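Local atomic coordinates of alkaline phosphatase D (Bacillus subtilis, PDB entry 2YEQ), a protein that hydrolyses phosphate esters, acting as a secreted phosphodiesterase and alkaline phosphatase with an active site that contains iron and calcium. Residues 38-50 with 61-75. Residues are numbered along the deposited sequence; the frame is centred on the assembly and turned at random.
Sequences GMPKQAVPVKWEV and RKGTEMAKPSLAHSV. With PE5 (3,6,9,12,15,18,21,24-octaoxahexacosan-1-ol), chain B; PE5 (3,6,9,12,15,18,21,24-octaoxahexacosan-1-ol), chain Y; EDO (1,2-ethanediol), chain R.
A water gripped from both strands joins Trp48 to Glu65: Trp48 NE1 donates to the water O at 2.8 Å, in the indole plane, and the water in turn donates to Glu65 OE2 at 2.7 Å. Here 44-50 and 61-67 form an antiparallel beta ladder that illustrates how a glycine accommodates a large ring. Trp48 holds CG between its backbone N and carbonyl carbon (chi1 56°), which lays the indole flat across the neighbouring strand, with Gly63 CA 3.8 Å from the centroid of the five-membered ring, where a side chain would clash. Arg61 CG abuts the six-membered edge. With an alanine here instead of Trp48, Gly63 would probably lose its cover and the water its indole donor. Where the loops close, His73 NE2 donates to Gln42 O at 2.8 Å, almost straight at 170° and within the ring plane. Over one face of that imidazole lies Met39 CE, a CH-pi contact 3.9 Å from the centroid; the backbone at Lys68 and Pro69 covers the opposite face. In the N-terminal domain's four-stranded antiparallel sheet, strand 44-51 lies between edge strand 59-67 and strand 87-94; its Trp48 and Val50 meet Leu25 of strand 23-28 and Ala79 of strand 74-79.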
# COMPACT_ATOMS: atom_id res chain seq x y z
N GLY A 38 6.01 12.79 -23.83
CA GLY A 38 6.26 13.85 -24.80
C GLY A 38 7.62 14.49 -24.69
O GLY A 38 7.80 15.66 -25.03
N MET A 39 8.62 13.76 -24.21
CA MET A 39 9.94 14.34 -24.05
C MET A 39 10.85 13.91 -25.21
O MET A 39 10.67 12.83 -25.78
CB MET A 39 10.57 13.88 -22.75
CG MET A 39 9.92 14.47 -21.50
SD MET A 39 10.30 16.21 -21.33
CE MET A 39 12.02 16.15 -20.88
N PRO A 40 11.85 14.72 -25.53
CA PRO A 40 12.83 14.28 -26.53
C PRO A 40 13.79 13.25 -25.95
O PRO A 40 13.97 13.17 -24.74
CB PRO A 40 13.58 15.56 -26.87
CG PRO A 40 13.43 16.40 -25.67
CD PRO A 40 12.05 16.12 -25.16
N LYS A 41 14.44 12.49 -26.82
CA LYS A 41 15.36 11.45 -26.41
C LYS A 41 16.72 12.05 -26.05
O LYS A 41 17.70 11.80 -26.73
CB LYS A 41 15.49 10.38 -27.52
CG LYS A 41 16.17 9.09 -27.09
CD LYS A 41 16.44 8.14 -28.28
CE LYS A 41 17.91 7.70 -28.35
NZ LYS A 41 18.17 6.65 -29.39
N GLN A 42 16.76 12.84 -24.98
CA GLN A 42 18.02 13.40 -24.47
C GLN A 42 17.91 13.71 -22.98
O GLN A 42 16.82 13.92 -22.46
CB GLN A 42 18.42 14.67 -25.23
CG GLN A 42 17.49 15.85 -25.01
CD GLN A 42 17.52 16.89 -26.13
OE1 GLN A 42 17.78 16.57 -27.29
NE2 GLN A 42 17.24 18.14 -25.77
N ALA A 43 19.05 13.73 -22.31
CA ALA A 43 19.10 13.99 -20.88
C ALA A 43 18.80 15.47 -20.64
O ALA A 43 19.21 16.30 -21.43
CB ALA A 43 20.44 13.61 -20.30
N VAL A 44 18.05 15.76 -19.58
CA VAL A 44 17.59 17.12 -19.27
C VAL A 44 17.98 17.44 -17.82
O VAL A 44 17.70 16.66 -16.92
CB VAL A 44 16.06 17.26 -19.48
CG1 VAL A 44 15.58 18.69 -19.15
CG2 VAL A 44 15.70 16.88 -20.92
N PRO A 45 18.67 18.55 -17.60
CA PRO A 45 19.06 18.91 -16.25
C PRO A 45 17.86 19.35 -15.39
O PRO A 45 16.99 20.11 -15.85
CB PRO A 45 20.05 20.06 -16.44
CG PRO A 45 19.68 20.64 -17.74
CD PRO A 45 19.25 19.49 -18.59
N VAL A 46 17.80 18.85 -14.16
CA VAL A 46 16.74 19.26 -13.23
C VAL A 46 17.39 19.70 -11.93
O VAL A 46 18.10 18.90 -11.27
CB VAL A 46 15.71 18.14 -12.98
CG1 VAL A 46 14.58 18.63 -12.02
CG2 VAL A 46 15.08 17.68 -14.31
N LYS A 47 17.21 20.97 -11.58
CA LYS A 47 17.76 21.49 -10.34
C LYS A 47 16.79 21.20 -9.21
O LYS A 47 15.57 21.09 -9.43
CB LYS A 47 18.01 23.00 -10.44
CG LYS A 47 19.13 23.36 -11.45
CD LYS A 47 19.55 24.82 -11.36
CE LYS A 47 20.75 25.14 -12.25
NZ LYS A 47 21.79 24.06 -12.26
N TRP A 48 17.32 21.06 -8.00
CA TRP A 48 16.49 20.83 -6.84
C TRP A 48 17.02 21.59 -5.63
O TRP A 48 18.23 21.80 -5.49
CB TRP A 48 16.39 19.34 -6.51
CG TRP A 48 17.72 18.68 -6.30
CD1 TRP A 48 18.52 18.12 -7.26
CD2 TRP A 48 18.42 18.52 -5.07
NE1 TRP A 48 19.66 17.60 -6.69
CE2 TRP A 48 19.62 17.84 -5.34
CE3 TRP A 48 18.13 18.87 -3.75
CZ2 TRP A 48 20.53 17.51 -4.34
CZ3 TRP A 48 19.04 18.55 -2.76
CH2 TRP A 48 20.22 17.88 -3.06
N GLU A 49 16.09 21.95 -4.75
CA GLU A 49 16.41 22.68 -3.53
C GLU A 49 15.57 22.16 -2.37
O GLU A 49 14.38 21.84 -2.53
CB GLU A 49 16.10 24.18 -3.70
CG GLU A 49 16.98 24.91 -4.69
CD GLU A 49 16.54 26.36 -4.91
OE1 GLU A 49 15.33 26.69 -4.72
OE2 GLU A 49 17.42 27.17 -5.26
N VAL A 50 16.19 22.11 -1.20
CA VAL A 50 15.54 21.79 0.05
C VAL A 50 15.75 22.97 1.01
O VAL A 50 16.88 23.45 1.20
CB VAL A 50 16.15 20.52 0.67
CG1 VAL A 50 15.49 20.22 2.02
CG2 VAL A 50 16.02 19.33 -0.30
N ARG A 61 20.12 22.63 1.18
CA ARG A 61 20.69 21.62 0.31
C ARG A 61 20.16 21.87 -1.07
O ARG A 61 18.98 22.19 -1.23
CB ARG A 61 20.29 20.22 0.79
CG ARG A 61 21.18 19.10 0.34
CD ARG A 61 22.48 19.09 1.12
NE ARG A 61 23.32 17.96 0.71
CZ ARG A 61 24.01 17.90 -0.43
NH1 ARG A 61 23.98 18.90 -1.32
NH2 ARG A 61 24.75 16.83 -0.70
N LYS A 62 21.02 21.75 -2.07
CA LYS A 62 20.61 21.94 -3.47
C LYS A 62 21.54 21.14 -4.37
O LYS A 62 22.61 20.73 -3.92
CB LYS A 62 20.66 23.42 -3.83
CG LYS A 62 22.07 24.01 -3.83
CD LYS A 62 22.04 25.45 -4.23
CE LYS A 62 23.39 26.13 -3.96
NZ LYS A 62 23.33 27.57 -4.33
N GLY A 63 21.12 20.92 -5.61
CA GLY A 63 21.92 20.21 -6.59
C GLY A 63 21.26 20.15 -7.96
O GLY A 63 20.25 20.82 -8.20
N THR A 64 21.85 19.36 -8.85
CA THR A 64 21.32 19.17 -10.20
C THR A 64 21.40 17.69 -10.55
O THR A 64 22.43 17.07 -10.37
CB THR A 64 22.12 19.99 -11.24
OG1 THR A 64 22.15 21.34 -10.80
CG2 THR A 64 21.46 19.93 -12.62
N GLU A 65 20.28 17.14 -11.01
CA GLU A 65 20.22 15.77 -11.52
C GLU A 65 19.99 15.83 -13.01
O GLU A 65 19.39 16.80 -13.49
CB GLU A 65 19.06 15.01 -10.91
CG GLU A 65 19.25 14.66 -9.49
CD GLU A 65 20.22 13.53 -9.33
OE1 GLU A 65 19.97 12.43 -9.88
OE2 GLU A 65 21.23 13.75 -8.65
N MET A 66 20.43 14.80 -13.73
CA MET A 66 20.13 14.69 -15.15
C MET A 66 19.02 13.68 -15.30
O MET A 66 19.24 12.48 -15.07
CB MET A 66 21.36 14.21 -15.93
CG MET A 66 22.51 15.17 -15.96
SD MET A 66 22.10 16.79 -16.64
CE MET A 66 21.67 16.42 -18.34
N ALA A 67 17.83 14.16 -15.67
CA ALA A 67 16.70 13.28 -15.98
C ALA A 67 16.97 12.62 -17.34
O ALA A 67 17.31 13.31 -18.28
CB ALA A 67 15.39 14.09 -16.02
N LYS A 68 16.80 11.30 -17.44
CA LYS A 68 17.18 10.53 -18.65
C LYS A 68 16.02 9.80 -19.27
O LYS A 68 15.17 9.28 -18.53
CB LYS A 68 18.20 9.44 -18.32
CG LYS A 68 19.21 9.78 -17.27
CD LYS A 68 20.37 8.79 -17.28
CE LYS A 68 20.06 7.50 -16.52
NZ LYS A 68 21.30 6.93 -15.91
N PRO A 69 16.02 9.69 -20.60
CA PRO A 69 14.98 8.94 -21.31
C PRO A 69 14.83 7.49 -20.83
O PRO A 69 13.72 6.98 -20.80
CB PRO A 69 15.45 8.97 -22.79
CG PRO A 69 16.48 10.01 -22.87
CD PRO A 69 17.05 10.23 -21.51
N SER A 70 15.94 6.84 -20.48
CA SER A 70 15.88 5.42 -20.11
C SER A 70 15.09 5.19 -18.81
O SER A 70 14.59 4.08 -18.59
CB SER A 70 17.27 4.82 -19.99
OG SER A 70 17.97 5.41 -18.93
N LEU A 71 14.94 6.24 -18.00
CA LEU A 71 14.07 6.20 -16.82
C LEU A 71 12.85 7.14 -16.91
O LEU A 71 12.36 7.66 -15.89
CB LEU A 71 14.91 6.52 -15.59
CG LEU A 71 16.04 5.51 -15.27
CD1 LEU A 71 16.90 6.05 -14.14
CD2 LEU A 71 15.53 4.17 -14.88
N ALA A 72 12.35 7.34 -18.14
CA ALA A 72 11.17 8.16 -18.42
C ALA A 72 11.30 9.60 -17.88
O ALA A 72 10.30 10.25 -17.54
CB ALA A 72 9.89 7.49 -17.91
N HIS A 73 12.53 10.09 -17.83
CA HIS A 73 12.86 11.42 -17.31
C HIS A 73 12.35 11.61 -15.87
O HIS A 73 11.99 12.73 -15.45
CB HIS A 73 12.35 12.54 -18.24
CG HIS A 73 13.10 12.63 -19.54
ND1 HIS A 73 12.70 11.96 -20.67
CD2 HIS A 73 14.22 13.30 -19.87
CE1 HIS A 73 13.53 12.24 -21.66
NE2 HIS A 73 14.47 13.04 -21.19
N SER A 74 12.33 10.52 -15.12
CA SER A 74 12.07 10.60 -13.70
C SER A 74 13.31 11.16 -13.00
O SER A 74 14.44 11.17 -13.53
CB SER A 74 11.71 9.23 -13.13
OG SER A 74 12.78 8.32 -13.29
N VAL A 75 13.09 11.68 -11.80
CA VAL A 75 14.15 12.22 -11.00
C VAL A 75 14.06 11.62 -9.60
O VAL A 75 13.00 11.66 -8.97
CB VAL A 75 14.05 13.77 -10.92
CG1 VAL A 75 15.10 14.32 -9.98
CG2 VAL A 75 14.17 14.39 -12.33
C50 PE5 B . 22.60 5.13 -18.10
O1 PE5 B . 21.45 4.39 -17.63
C1 PE5 B . 21.58 3.88 -16.29
C2 PE5 B . 20.26 3.91 -15.51
O2 PE5 B . 20.46 3.96 -14.07
C3 PE5 B . 20.63 5.28 -13.53
C4 PE5 B . 20.31 5.35 -12.06
C50 PE5 Y . 14.29 20.26 -23.58
O1 PE5 Y . 12.98 19.69 -23.38
C1 PE5 Y . 12.13 19.83 -24.54
C2 PE5 Y . 10.68 19.45 -24.22
O2 PE5 Y . 9.72 19.98 -25.16
C3 PE5 Y . 8.39 19.46 -24.99
C4 PE5 Y . 7.68 20.08 -23.80
C1 EDO R . 18.59 10.17 -12.58
O1 EDO R . 18.12 9.76 -13.87
C2 EDO R . 17.67 11.24 -12.03
O2 EDO R . 17.55 11.10 -10.61
O HOH W 1 21.86 16.05 -7.41